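Local coordinates for protein cellobiose 2-epimerase (Spirochaeta thermophila DSM 6192, PDB 5ZIG) that probably catalyses the reversible epimerization of cellobiose to 4-O-beta-D-glucopyranosyl-D-mannose, at residues F347-D350 with H351-R355. Sequence-based numbering, arbitrary orientation. Where two conformers were deposited one is given.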
ATOM      1  N   PHE A 347      -2.008 -12.680 -15.540  1.00 29.90           N
ATOM      2  CA  PHE A 347      -2.026 -13.635 -14.440  1.00 31.67           C
ATOM      3  C   PHE A 347      -3.136 -13.294 -13.447  1.00 26.55           C
ATOM      4  O   PHE A 347      -3.894 -14.176 -13.019  1.00 29.76           O
ATOM      5  CB  PHE A 347      -0.661 -13.668 -13.744  1.00 22.03           C
ATOM      6  CG  PHE A 347      -0.549 -14.758 -12.724  1.00 31.24           C
ATOM      7  CD1 PHE A 347      -0.228 -16.056 -13.113  1.00 25.03           C
ATOM      8  CD2 PHE A 347      -0.818 -14.494 -11.374  1.00 31.75           C
ATOM      9  CE1 PHE A 347      -0.156 -17.070 -12.191  1.00 34.74           C
ATOM     10  CE2 PHE A 347      -0.746 -15.495 -10.443  1.00 35.53           C
ATOM     11  CZ  PHE A 347      -0.411 -16.796 -10.848  1.00 42.84           C
ATOM     12  N   ILE A 348      -3.262 -12.008 -13.108  1.00 21.82           N
ATOM     13  CA  ILE A 348      -4.295 -11.557 -12.182  1.00 30.02           C
ATOM     14  C   ILE A 348      -5.676 -11.881 -12.725  1.00 28.96           C
ATOM     15  O   ILE A 348      -6.528 -12.431 -12.017  1.00 26.68           O
ATOM     16  CB  ILE A 348      -4.157 -10.047 -11.917  1.00 28.71           C
ATOM     17  CG1 ILE A 348      -2.826  -9.716 -11.250  1.00 24.78           C
ATOM     18  CG2 ILE A 348      -5.329  -9.547 -11.076  1.00 37.95           C
ATOM     19  CD1 ILE A 348      -2.518  -8.211 -11.266  1.00 23.50           C
ATOM     20  N   MET A 349      -5.937 -11.481 -13.973  1.00 28.44           N
ATOM     21  CA  MET A 349      -7.241 -11.749 -14.580  1.00 30.93           C
ATOM     22  C   MET A 349      -7.532 -13.246 -14.662  1.00 27.34           C
ATOM     23  O   MET A 349      -8.674 -13.674 -14.448  1.00 26.80           O
ATOM     24  CB  MET A 349      -7.308 -11.129 -15.982  1.00 29.69           C
ATOM     25  CG  MET A 349      -7.378  -9.599 -15.986  1.00 29.81           C
ATOM     26  SD  MET A 349      -8.885  -8.951 -15.245  1.00 35.54           S
ATOM     27  CE  MET A 349     -10.049  -9.053 -16.601  1.00 33.60           C
ATOM     28  N   ASP A 350      -6.513 -14.054 -14.959  0.54 22.28           N
ATOM     29  CA  ASP A 350      -6.723 -15.485 -15.164  0.54 29.26           C
ATOM     30  C   ASP A 350      -6.984 -16.226 -13.858  0.54 35.03           C
ATOM     31  O   ASP A 350      -7.784 -17.168 -13.825  0.54 38.93           O
ATOM     32  CB  ASP A 350      -5.511 -16.094 -15.860  0.54 28.34           C
ATOM     33  CG  ASP A 350      -5.520 -15.848 -17.341  0.54 26.30           C
ATOM     34  OD1 ASP A 350      -6.608 -15.953 -17.940  0.54 22.75           O
ATOM     35  OD2 ASP A 350      -4.439 -15.561 -17.892  0.54 22.62           O
ATOM     36  N   HIS A 351      -6.310 -15.841 -12.785  1.00 31.87           N
ATOM     37  CA  HIS A 351      -6.319 -16.698 -11.602  1.00 31.81           C
ATOM     38  C   HIS A 351      -6.715 -15.993 -10.308  1.00 41.27           C
ATOM     39  O   HIS A 351      -7.406 -16.599  -9.486  1.00 30.07           O
ATOM     40  CB  HIS A 351      -4.930 -17.351 -11.461  1.00 32.61           C
ATOM     41  CG  HIS A 351      -4.434 -18.001 -12.723  1.00 38.21           C
ATOM     42  ND1 HIS A 351      -5.129 -18.998 -13.375  1.00 43.34           N
ATOM     43  CD2 HIS A 351      -3.311 -17.792 -13.452  1.00 44.30           C
ATOM     44  CE1 HIS A 351      -4.458 -19.374 -14.449  1.00 47.26           C
ATOM     45  NE2 HIS A 351      -3.349 -18.659 -14.520  1.00 44.71           N
ATOM     46  N   LEU A 352      -6.314 -14.730 -10.107  1.00 42.38           N
ATOM     47  CA  LEU A 352      -6.579 -14.061  -8.832  1.00 35.63           C
ATOM     48  C   LEU A 352      -7.981 -13.481  -8.747  1.00 31.40           C
ATOM     49  O   LEU A 352      -8.479 -13.252  -7.642  1.00 30.96           O
ATOM     50  CB  LEU A 352      -5.560 -12.947  -8.579  1.00 22.69           C
ATOM     51  CG  LEU A 352      -4.258 -13.526  -8.040  1.00 33.18           C
ATOM     52  CD1 LEU A 352      -3.116 -12.569  -8.332  1.00 39.92           C
ATOM     53  CD2 LEU A 352      -4.353 -13.847  -6.522  1.00 38.08           C
ATOM     54  N   VAL A 353      -8.613 -13.184  -9.880  1.00 29.55           N
ATOM     55  CA  VAL A 353     -10.000 -12.740  -9.850  1.00 34.55           C
ATOM     56  C   VAL A 353     -10.888 -13.929  -9.494  1.00 39.09           C
ATOM     57  O   VAL A 353     -10.776 -15.010 -10.086  1.00 26.07           O
ATOM     58  CB  VAL A 353     -10.387 -12.108 -11.195  1.00 29.53           C
ATOM     59  CG1 VAL A 353     -11.857 -11.753 -11.241  1.00 21.98           C
ATOM     60  CG2 VAL A 353      -9.568 -10.859 -11.426  1.00 28.51           C
ATOM     61  N   ASP A 354     -11.762 -13.741  -8.532  1.00 31.07           N
ATOM     62  CA  ASP A 354     -12.689 -14.742  -8.144  1.00 24.89           C
ATOM     63  C   ASP A 354     -14.012 -14.327  -8.660  1.00 28.72           C
ATOM     64  O   ASP A 354     -14.695 -13.600  -8.031  1.00 22.25           O
ATOM     65  CB  ASP A 354     -12.753 -14.898  -6.633  1.00 33.65           C
ATOM     66  CG  ASP A 354     -13.736 -15.971  -6.178  1.00 32.17           C
ATOM     67  OD1 ASP A 354     -13.909 -16.116  -4.994  1.00 34.07           O
ATOM     68  OD2 ASP A 354     -14.333 -16.657  -6.976  1.00 28.99           O
ATOM     69  N   ARG A 355     -14.361 -14.829  -9.835  1.00 29.30           N
ATOM     70  CA  ARG A 355     -15.644 -14.530 -10.421  1.00 28.71           C
ATOM     71  C   ARG A 355     -16.818 -15.272  -9.738  1.00 35.01           C
ATOM     72  O   ARG A 355     -17.942 -14.858  -9.819  1.00 33.48           O
ATOM     73  CB  ARG A 355     -15.615 -14.752 -11.915  1.00 43.64           C
ATOM     74  CG  ARG A 355     -14.771 -13.760 -12.670  1.00 41.86           C
ATOM     75  CD  ARG A 355     -14.163 -14.472 -13.815  1.00 42.20           C
ATOM     76  NE  ARG A 355     -12.834 -14.063 -14.171  1.00 49.63           N
ATOM     77  CZ  ARG A 355     -12.494 -12.870 -14.611  1.00 47.16           C
ATOM     78  NH1 ARG A 355     -13.374 -11.896 -14.678  1.00 48.22           N
ATOM     79  NH2 ARG A 355     -11.253 -12.657 -14.941  1.00 44.98           N
TER
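The H351 imidazole turns its CD2 edge onto one face of the F347 phenyl ring in a T-shaped stack, with centroids 5.0 Å apart and planes at 66°. H351 CD2 does the touching, lying 3.5 Å from F347 CE1, while L352 CD1 sits at the edge of the phenyl ring near its plane. In the conformer of D350 given, its CB lies over one face of the imidazole in a CH-pi contact, 3.6 Å from the ring centroid and almost straight above it. The contact sits near the C-terminal end of helix 336-352, one of the helices of the (alpha/alpha)6-barrel characteristic of the family. H351 N still bonds to F347 O in the alpha-helical pattern, but I348 O receives two amides: a weak bond from L352 N and a straighter one from V353 N (3.1 Å), which makes a wider, pi-type turn. F347 reaches the imidazole because its CG stands anti to the backbone N (chi1 -172°), beside the carbonyl carbon. Cutting H351 back to an alanine removes the imidazole, and the F347 face would probably lose its edge-on partner, leaving the phenyl freer to turn. On the buried side, L352 CD1 meets I348 CG1 at 4.1 Å, and Q318 of helix 315-332 touches both residues. V353 CG2 packs near M349 SD, and helix 7-31 covers M349 and V353 through Q21. Beyond them, D354 forms a salt bridge with K376. R355 folds back on the helix end, its chain bent at chi2 and chi3, and V353 CG1 lies over one face of the guanidinium. M349 O lies at the edge of that group and accepts from R355 NH2 at 2.8 Å, the donor standing 24° out of the carbonyl plane.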